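Local coordinates for protein glyoxalase-related enzyme (Fulvimarina pelagi, PDB 3BQX) that is of unknown function but belongs to the glyoxalase-related vicinal oxygen chelate (VOC) superfamily, many of whose members are metal-dependent enzymes, at residues V6-A20 with I39-V53. Numbering follows the deposited sequence.
Sequences VAVITLGIGDLEASA and IFYQMNGFVLATWLV
Ile9 and Ala49 meet through one of seven backbone hydrogen bonds that join the parallel strands 8-13 and 47-52 and run one residue past them, to Ala7 O at one end and Val53 N at the other. The Ala49 N to Ile9 O bond is short, 2.8 Å, and nearly straight at 175°.

On one side of the sheet Ile9, Leu11, Leu48 and Thr50 line up. Ile9 lays its CD1 obliquely against the Phe46 ring, 3.3 Å from CE1, while CB of the selenomethionine Met43 lies over one face of that ring, offset toward its rim. Leu48 CD1 reaches Leu11 CD1 at 4.1 Å. Thr10, Ala49 and Trp51 occupy the other side, where Thr10 CG2 touches the indole edge; Trp51 NE1 hydrogen-bonds to Glu37 OE2.

Helix 16-26 folds back over the Ile9 side. Leu16 CD1 presses on Leu52 CD2 at a tight 3.4 Å, and Ala20 CB rests on Ile39 CD1. Ser19, whose chi1 of -172° swings OG away from its own backbone N, shares a water with Thr50 OG1 and Tyr41 OH; a second water links that phenol to Ala20 O. Asp15 OD2 caps the helix start by accepting from Ala18 N.

Residues 8-11 also pair antiparallel with a strand of the second subunit, continuing the sheet across the dimer. Strand 8-13, helix 16-26 and the antiparallel meander of strands 33-34, 38-42 and 47-52, with strand order 1-4-3-2, make the βαβββ module characteristic of the VOC fold.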
loop_
_atom_site.group_PDB
_atom_site.type_symbol
_atom_site.label_atom_id
_atom_site.label_comp_id
_atom_site.label_asym_id
_atom_site.label_seq_id
_atom_site.Cartn_x
_atom_site.Cartn_y
_atom_site.Cartn_z
ATOM N N VAL A 6 -1.066 9.024 -0.103
ATOM C CA VAL A 6 -0.006 8.025 -0.076
ATOM C C VAL A 6 0.638 8.302 -1.418
ATOM O O VAL A 6 -0.042 8.272 -2.441
ATOM C CB VAL A 6 -0.532 6.576 -0.038
ATOM C CG1 VAL A 6 0.599 5.603 -0.381
ATOM C CG2 VAL A 6 -1.065 6.263 1.352
ATOM N N ALA A 7 1.933 8.602 -1.413
ATOM C CA ALA A 7 2.668 8.914 -2.630
ATOM C C ALA A 7 3.279 7.678 -3.279
ATOM O O ALA A 7 3.355 7.573 -4.505
ATOM C CB ALA A 7 3.774 9.924 -2.317
ATOM N N VAL A 8 3.730 6.744 -2.449
ATOM C CA VAL A 8 4.359 5.527 -2.949
ATOM C C VAL A 8 4.074 4.347 -2.046
ATOM O O VAL A 8 4.073 4.493 -0.825
ATOM C CB VAL A 8 5.908 5.658 -2.985
ATOM C CG1 VAL A 8 6.521 4.443 -3.649
ATOM C CG2 VAL A 8 6.325 6.931 -3.687
ATOM N N ILE A 9 3.806 3.193 -2.652
ATOM C CA ILE A 9 3.628 1.949 -1.909
ATOM C C ILE A 9 4.898 1.208 -2.301
ATOM O O ILE A 9 5.109 0.923 -3.478
ATOM C CB ILE A 9 2.447 1.077 -2.396
ATOM C CG1 ILE A 9 1.124 1.798 -2.173
ATOM C CG2 ILE A 9 2.470 -0.278 -1.668
ATOM C CD1 ILE A 9 -0.078 1.027 -2.703
ATOM N N THR A 10 5.762 0.922 -1.340
ATOM C CA THR A 10 6.994 0.216 -1.660
ATOM C C THR A 10 6.965 -1.182 -1.086
ATOM O O THR A 10 6.762 -1.368 0.111
ATOM C CB THR A 10 8.223 0.945 -1.096
ATOM O OG1 THR A 10 8.330 2.234 -1.707
ATOM C CG2 THR A 10 9.499 0.167 -1.388
ATOM N N LEU A 11 7.156 -2.165 -1.955
ATOM C CA LEU A 11 7.184 -3.559 -1.532
ATOM C C LEU A 11 8.613 -4.050 -1.616
ATOM O O LEU A 11 9.276 -3.838 -2.629
ATOM C CB LEU A 11 6.314 -4.424 -2.443
ATOM C CG LEU A 11 4.848 -3.998 -2.543
ATOM C CD1 LEU A 11 4.114 -4.887 -3.540
ATOM C CD2 LEU A 11 4.206 -4.080 -1.156
ATOM N N GLY A 12 9.087 -4.701 -0.556
ATOM C CA GLY A 12 10.435 -5.245 -0.563
ATOM C C GLY A 12 10.395 -6.577 -1.287
ATOM O O GLY A 12 9.542 -7.415 -0.998
ATOM N N ILE A 13 11.314 -6.779 -2.229
ATOM C CA ILE A 13 11.354 -8.014 -3.008
ATOM C C ILE A 13 12.743 -8.646 -3.032
ATOM O O ILE A 13 13.729 -8.008 -2.683
ATOM C CB ILE A 13 10.895 -7.749 -4.458
ATOM C CG1 ILE A 13 11.842 -6.750 -5.127
ATOM C CG2 ILE A 13 9.457 -7.209 -4.454
ATOM C CD1 ILE A 13 11.699 -6.685 -6.641
ATOM N N GLY A 14 12.810 -9.904 -3.457
ATOM C CA GLY A 14 14.089 -10.589 -3.502
ATOM C C GLY A 14 14.709 -10.687 -4.882
ATOM O O GLY A 14 15.933 -10.730 -5.010
ATOM N N ASP A 15 13.876 -10.710 -5.917
ATOM C CA ASP A 15 14.363 -10.828 -7.288
ATOM C C ASP A 15 13.545 -9.977 -8.256
ATOM O O ASP A 15 12.342 -10.191 -8.412
ATOM C CB ASP A 15 14.300 -12.293 -7.725
ATOM C CG ASP A 15 14.929 -12.524 -9.082
ATOM O OD1 ASP A 15 16.176 -12.531 -9.168
ATOM O OD2 ASP A 15 14.176 -12.693 -10.064
ATOM N N LEU A 16 14.200 -9.025 -8.918
ATOM C CA LEU A 16 13.516 -8.145 -9.863
ATOM C C LEU A 16 12.850 -8.844 -11.039
ATOM O O LEU A 16 11.736 -8.491 -11.424
ATOM C CB LEU A 16 14.474 -7.087 -10.414
ATOM C CG LEU A 16 14.448 -5.719 -9.736
ATOM C CD1 LEU A 16 15.021 -5.831 -8.338
ATOM C CD2 LEU A 16 15.252 -4.731 -10.565
ATOM N N GLU A 17 13.529 -9.825 -11.624
ATOM C CA GLU A 17 12.955 -10.519 -12.766
ATOM C C GLU A 17 11.669 -11.250 -12.389
ATOM O O GLU A 17 10.675 -11.181 -13.115
ATOM C CB GLU A 17 13.972 -11.499 -13.363
ATOM C CG GLU A 17 13.546 -12.069 -14.709
ATOM C CD GLU A 17 14.643 -12.870 -15.384
ATOM O OE1 GLU A 17 15.087 -13.883 -14.802
ATOM O OE2 GLU A 17 15.059 -12.486 -16.498
ATOM N N ALA A 18 11.685 -11.935 -11.250
ATOM C CA ALA A 18 10.510 -12.674 -10.791
ATOM C C ALA A 18 9.358 -11.708 -10.505
ATOM O O ALA A 18 8.206 -11.972 -10.848
ATOM C CB ALA A 18 10.851 -13.478 -9.534
ATOM N N SER A 19 9.684 -10.582 -9.880
ATOM C CA SER A 19 8.681 -9.574 -9.554
ATOM C C SER A 19 8.142 -8.929 -10.832
ATOM O O SER A 19 6.933 -8.771 -10.994
ATOM C CB SER A 19 9.297 -8.510 -8.646
ATOM O OG SER A 19 8.305 -7.622 -8.162
ATOM N N ALA A 20 9.043 -8.567 -11.742
ATOM C CA ALA A 20 8.646 -7.951 -13.005
ATOM C C ALA A 20 7.737 -8.879 -13.814
ATOM O O ALA A 20 6.849 -8.419 -14.531
ATOM C CB ALA A 20 9.882 -7.583 -13.820
ATOM N N ILE A 39 11.981 -0.958 -9.268
ATOM C CA ILE A 39 11.068 -0.770 -10.384
ATOM C C ILE A 39 9.901 0.077 -9.893
ATOM O O ILE A 39 9.380 -0.157 -8.799
ATOM C CB ILE A 39 10.512 -2.107 -10.924
ATOM C CG1 ILE A 39 11.656 -2.952 -11.486
ATOM C CG2 ILE A 39 9.463 -1.838 -11.997
ATOM C CD1 ILE A 39 11.234 -4.326 -11.967
ATOM N N PHE A 40 9.518 1.074 -10.685
ATOM C CA PHE A 40 8.387 1.935 -10.352
ATOM C C PHE A 40 7.299 1.775 -11.401
ATOM O O PHE A 40 7.589 1.735 -12.603
ATOM C CB PHE A 40 8.764 3.426 -10.351
ATOM C CG PHE A 40 9.686 3.846 -9.238
ATOM C CD1 PHE A 40 9.452 3.466 -7.926
ATOM C CD2 PHE A 40 10.763 4.683 -9.505
ATOM C CE1 PHE A 40 10.279 3.915 -6.891
ATOM C CE2 PHE A 40 11.593 5.135 -8.476
ATOM C CZ PHE A 40 11.346 4.749 -7.170
ATOM N N TYR A 41 6.053 1.685 -10.948
ATOM C CA TYR A 41 4.902 1.593 -11.839
ATOM C C TYR A 41 4.003 2.780 -11.496
ATOM O O TYR A 41 3.732 3.031 -10.322
ATOM C CB TYR A 41 4.102 0.306 -11.594
ATOM C CG TYR A 41 4.864 -0.990 -11.783
ATOM C CD1 TYR A 41 4.901 -1.631 -13.022
ATOM C CD2 TYR A 41 5.540 -1.577 -10.719
ATOM C CE1 TYR A 41 5.596 -2.829 -13.192
ATOM C CE2 TYR A 41 6.237 -2.768 -10.876
ATOM C CZ TYR A 41 6.261 -3.388 -12.115
ATOM O OH TYR A 41 6.973 -4.554 -12.266
ATOM N N GLN A 42 3.551 3.527 -12.501
ATOM C CA GLN A 42 2.661 4.650 -12.237
ATOM C C GLN A 42 1.250 4.112 -12.046
ATOM O O GLN A 42 0.697 3.467 -12.942
ATOM C CB GLN A 42 2.673 5.650 -13.395
ATOM C CG GLN A 42 1.757 6.852 -13.142
ATOM C CD GLN A 42 2.205 7.689 -11.957
ATOM O OE1 GLN A 42 3.304 8.234 -11.959
ATOM N NE2 GLN A 42 1.359 7.785 -10.934
HETATM N N MSE A 43 0.666 4.378 -10.883
HETATM C CA MSE A 43 -0.671 3.897 -10.575
HETATM C C MSE A 43 -1.716 5.012 -10.563
HETATM O O MSE A 43 -1.465 6.123 -11.044
HETATM C CB MSE A 43 -0.653 3.170 -9.227
HETATM C CG MSE A 43 0.492 2.132 -9.120
HETATM SE SE MSE A 43 0.451 0.619 -10.346
HETATM C CE MSE A 43 -0.962 -0.333 -9.475
ATOM N N ASN A 44 -2.883 4.714 -9.998
ATOM C CA ASN A 44 -4.006 5.648 -9.925
ATOM C C ASN A 44 -3.881 6.671 -8.802
ATOM O O ASN A 44 -4.626 6.637 -7.823
ATOM C CB ASN A 44 -5.318 4.862 -9.774
ATOM C CG ASN A 44 -5.267 3.847 -8.637
ATOM O OD1 ASN A 44 -4.337 3.049 -8.557
ATOM N ND2 ASN A 44 -6.267 3.870 -7.769
ATOM N N GLY A 45 -2.934 7.590 -8.953
ATOM C CA GLY A 45 -2.745 8.621 -7.948
ATOM C C GLY A 45 -1.474 8.494 -7.137
ATOM O O GLY A 45 -1.144 9.380 -6.348
ATOM N N PHE A 46 -0.751 7.400 -7.341
ATOM C CA PHE A 46 0.471 7.138 -6.592
ATOM C C PHE A 46 1.353 6.206 -7.407
ATOM O O PHE A 46 0.966 5.752 -8.485
ATOM C CB PHE A 46 0.111 6.467 -5.263
ATOM C CG PHE A 46 -0.423 5.070 -5.424
ATOM C CD1 PHE A 46 0.432 3.974 -5.334
ATOM C CD2 PHE A 46 -1.761 4.856 -5.728
ATOM C CE1 PHE A 46 -0.036 2.678 -5.548
ATOM C CE2 PHE A 46 -2.241 3.559 -5.946
ATOM C CZ PHE A 46 -1.373 2.475 -5.856
ATOM N N VAL A 47 2.529 5.914 -6.871
ATOM C CA VAL A 47 3.493 5.037 -7.518
ATOM C C VAL A 47 3.682 3.760 -6.708
ATOM O O VAL A 47 3.726 3.805 -5.475
ATOM C CB VAL A 47 4.860 5.748 -7.637
ATOM C CG1 VAL A 47 5.880 4.849 -8.305
ATOM C CG2 VAL A 47 4.697 7.038 -8.420
ATOM N N LEU A 48 3.762 2.626 -7.400
ATOM C CA LEU A 48 4.017 1.339 -6.766
ATOM C C LEU A 48 5.483 1.042 -7.048
ATOM O O LEU A 48 5.921 1.092 -8.202
ATOM C CB LEU A 48 3.145 0.228 -7.373
ATOM C CG LEU A 48 3.542 -1.206 -6.977
ATOM C CD1 LEU A 48 3.264 -1.435 -5.498
ATOM C CD2 LEU A 48 2.758 -2.213 -7.808
ATOM N N ALA A 49 6.249 0.764 -6.001
ATOM C CA ALA A 49 7.658 0.454 -6.159
ATOM C C ALA A 49 7.964 -0.925 -5.614
ATOM O O ALA A 49 7.411 -1.325 -4.592
ATOM C CB ALA A 49 8.505 1.480 -5.422
ATOM N N THR A 50 8.819 -1.661 -6.322
ATOM C CA THR A 50 9.277 -2.977 -5.869
ATOM C C THR A 50 10.794 -2.801 -5.783
ATOM O O THR A 50 11.480 -2.684 -6.797
ATOM C CB THR A 50 8.885 -4.102 -6.852
ATOM O OG1 THR A 50 9.426 -3.832 -8.152
ATOM C CG2 THR A 50 7.379 -4.205 -6.947
ATOM N N TRP A 51 11.291 -2.752 -4.551
ATOM C CA TRP A 51 12.693 -2.496 -4.240
ATOM C C TRP A 51 13.339 -3.709 -3.579
ATOM O O TRP A 51 12.729 -4.325 -2.711
ATOM C CB TRP A 51 12.716 -1.313 -3.269
ATOM C CG TRP A 51 13.966 -0.528 -3.168
ATOM C CD1 TRP A 51 15.078 -0.624 -3.956
ATOM C CD2 TRP A 51 14.198 0.566 -2.274
ATOM N NE1 TRP A 51 15.985 0.354 -3.611
ATOM C CE2 TRP A 51 15.468 1.096 -2.582
ATOM C CE3 TRP A 51 13.449 1.154 -1.244
ATOM C CZ2 TRP A 51 16.010 2.188 -1.898
ATOM C CZ3 TRP A 51 13.989 2.242 -0.565
ATOM C CH2 TRP A 51 15.257 2.747 -0.898
ATOM N N LEU A 52 14.564 -4.054 -3.977
ATOM C CA LEU A 52 15.242 -5.185 -3.345
ATOM C C LEU A 52 15.255 -4.922 -1.841
ATOM O O LEU A 52 15.601 -3.827 -1.404
ATOM C CB LEU A 52 16.678 -5.317 -3.861
ATOM C CG LEU A 52 16.806 -5.791 -5.310
ATOM C CD1 LEU A 52 18.272 -5.824 -5.709
ATOM C CD2 LEU A 52 16.177 -7.170 -5.454
ATOM N N VAL A 53 14.884 -5.932 -1.059
ATOM C CA VAL A 53 14.809 -5.800 0.394
ATOM C C VAL A 53 16.053 -5.224 1.063
ATOM O O VAL A 53 15.938 -4.397 1.965
ATOM C CB VAL A 53 14.486 -7.151 1.062
ATOM C CG1 VAL A 53 14.193 -6.941 2.543
ATOM C CG2 VAL A 53 13.306 -7.800 0.378
HETATM O O HOH W 1 8.270 -5.565 -10.074
HETATM O O HOH W 2 7.131 -5.418 -14.909
#